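Local coordinates for protein DNA-(apurinic or apyrimidinic site) endonuclease 2 (PDB 6WCD) that acts as a weak endonuclease at abasic sites and as a 3'-5' exonuclease in DNA base excision repair, at residues D26-C31 with K73-P78. Residues are numbered along the deposited sequence; the frame is centred on the assembly and turned at random. Where two conformers were deposited one is given.
Sequences DADIIC and KSSTTP. With BU1 (1,4-butanediol), chain D.
The backbone oxygen of Asp28 meets Lys73 and Thr76 together. Lys73 N donates to Asp28 O over 3.0 Å in a nearly straight bond (169°), and Thr76 OG1 lies 2.9 Å from Asp28 O. That hydroxyl sits between its own N and carbonyl carbon (chi1 52°), a torsion that sets it close to Asp28 O and also to Lys73 O, and its one proton may serve either acceptor. Threonine suits the place because its other branch is apolar: CG2 rests on Asp28 CB at 3.8 Å and also reaches CG1 of Ile29. Lysine suits its place by length: extended alongside the Ala27-Asp28 backbone, it lays CE 3.3 Å from Ala27 O, and its ammonium reaches a water. Aspartate offers two oxygens: Asp28 OD1 accepts from Lys2 N on the neighbouring parallel strand 2-7, and Asp28 OD2 holds that water weakly. Butanediol C2 lies 3.3 Å from Asp28 OD2 and 3.5 Å from Ser75 CB. With an alanine at Asp28, Lys2 N would probably lose this acceptor and the water be less firmly placed. Strand 29-33 also pairs antiparallel with strand 68-72, so the Lys73 bond carries that pairing into the turn, where Thr76 N bonds back to Lys73 O. The contact therefore rests on main-chain polarity where this strand pairing of the DNase I-like catalytic domain runs out into the loop; the lysine and aspartate charges join only weakly, through one water, without a direct salt bridge.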
loop_
_atom_site.group_PDB
_atom_site.type_symbol
_atom_site.label_atom_id
_atom_site.label_comp_id
_atom_site.label_asym_id
_atom_site.label_seq_id
_atom_site.Cartn_x
_atom_site.Cartn_y
_atom_site.Cartn_z
ATOM N N ASP A 26 5.681 11.841 -10.051
ATOM C CA ASP A 26 5.866 13.139 -9.376
ATOM C C ASP A 26 5.318 13.114 -7.941
ATOM O O ASP A 26 4.379 13.847 -7.599
ATOM C CB ASP A 26 5.204 14.274 -10.165
ATOM C CG ASP A 26 5.603 15.651 -9.667
ATOM O OD1 ASP A 26 6.646 15.767 -8.982
ATOM O OD2 ASP A 26 4.859 16.605 -9.941
ATOM N N ALA A 27 5.961 12.309 -7.089
ATOM C CA ALA A 27 5.538 12.178 -5.712
ATOM C C ALA A 27 6.718 11.903 -4.785
ATOM O O ALA A 27 7.760 11.392 -5.210
ATOM C CB ALA A 27 4.519 11.047 -5.532
ATOM N N ASP A 28 6.539 12.224 -3.518
ATOM C CA ASP A 28 7.617 12.093 -2.548
ATOM C C ASP A 28 7.710 10.701 -1.958
ATOM O O ASP A 28 8.795 10.279 -1.505
ATOM C CB ASP A 28 7.385 13.053 -1.402
ATOM C CG ASP A 28 7.262 14.499 -1.900
ATOM O OD1 ASP A 28 6.145 15.087 -1.933
ATOM O OD2 ASP A 28 8.294 15.016 -2.345
ATOM N N ILE A 29 6.610 9.989 -1.917
ATOM C CA ILE A 29 6.517 8.594 -1.498
ATOM C C ILE A 29 5.711 7.875 -2.569
ATOM O O ILE A 29 4.579 8.303 -2.874
ATOM C CB ILE A 29 5.851 8.463 -0.134
ATOM C CG1 ILE A 29 6.623 9.230 0.956
ATOM C CG2 ILE A 29 5.723 6.969 0.269
ATOM C CD1 ILE A 29 5.948 9.279 2.312
ATOM N N ILE A 30 6.273 6.812 -3.126
ATOM C CA ILE A 30 5.588 6.024 -4.146
ATOM C C ILE A 30 5.528 4.593 -3.657
ATOM O O ILE A 30 6.574 3.948 -3.459
ATOM C CB ILE A 30 6.271 6.121 -5.524
ATOM C CG1 ILE A 30 6.254 7.572 -5.973
ATOM C CG2 ILE A 30 5.603 5.160 -6.527
ATOM C CD1 ILE A 30 7.208 7.867 -7.049
ATOM N N CYS A 31 4.319 4.076 -3.526
ATOM C CA CYS A 31 4.051 2.754 -3.011
ATOM C C CYS A 31 3.557 1.875 -4.153
ATOM O O CYS A 31 2.499 2.148 -4.750
ATOM C CB CYS A 31 3.032 2.811 -1.894
ATOM S SG CYS A 31 3.626 3.722 -0.439
ATOM N N LYS A 73 11.726 9.761 -1.837
ATOM C CA LYS A 73 12.729 10.738 -2.164
ATOM C C LYS A 73 13.560 11.092 -0.923
ATOM O O LYS A 73 13.219 10.732 0.199
ATOM C CB LYS A 73 12.071 11.982 -2.764
ATOM C CG LYS A 73 11.428 11.728 -4.110
ATOM C CD LYS A 73 10.983 12.996 -4.825
ATOM C CE LYS A 73 10.604 12.676 -6.270
ATOM N NZ LYS A 73 9.892 13.833 -6.920
ATOM N N SER A 74 14.673 11.784 -1.139
ATOM C CA SER A 74 15.522 12.219 -0.021
ATOM C C SER A 74 14.743 13.017 1.001
ATOM O O SER A 74 15.051 12.950 2.201
ATOM C CB SER A 74 16.712 13.044 -0.557
ATOM O OG SER A 74 16.285 14.239 -1.178
ATOM N N SER A 75 13.718 13.754 0.557
ATOM C CA SER A 75 12.866 14.577 1.424
ATOM C C SER A 75 12.088 13.761 2.446
ATOM O O SER A 75 11.706 14.311 3.510
ATOM C CB SER A 75 11.833 15.325 0.556
ATOM O OG SER A 75 10.964 14.427 -0.116
ATOM N N THR A 76 11.857 12.477 2.194
ATOM C CA THR A 76 10.987 11.669 3.021
ATOM C C THR A 76 11.652 10.435 3.577
ATOM O O THR A 76 10.953 9.495 3.945
ATOM C CB THR A 76 9.735 11.230 2.257
ATOM O OG1 THR A 76 10.139 10.633 1.022
ATOM C CG2 THR A 76 8.888 12.382 1.997
ATOM N N THR A 77 12.985 10.400 3.608
ATOM C CA THR A 77 13.670 9.237 4.150
ATOM C C THR A 77 13.052 8.886 5.494
ATOM O O THR A 77 13.019 9.735 6.385
ATOM C CB THR A 77 15.152 9.547 4.303
ATOM O OG1 THR A 77 15.700 9.928 3.011
ATOM C CG2 THR A 77 15.928 8.351 4.798
ATOM N N PRO A 78 12.598 7.659 5.694
ATOM C CA PRO A 78 11.889 7.297 6.909
ATOM C C PRO A 78 12.797 7.099 8.103
ATOM O O PRO A 78 13.945 6.642 7.995
ATOM C CB PRO A 78 11.168 5.996 6.530
ATOM C CG PRO A 78 11.993 5.410 5.462
ATOM C CD PRO A 78 12.529 6.562 4.682
HETATM C C1 BU1 D . 10.148 18.594 -0.054
HETATM C C2 BU1 D . 9.201 17.406 -0.263
HETATM C C3 BU1 D . 7.753 17.851 -0.467
HETATM C C4 BU1 D . 7.063 17.946 0.886
HETATM O O5 BU1 D . 10.341 18.853 1.315
HETATM O O6 BU1 D . 5.865 18.693 0.873
HETATM O O HOH W 1 7.668 14.886 -5.598
#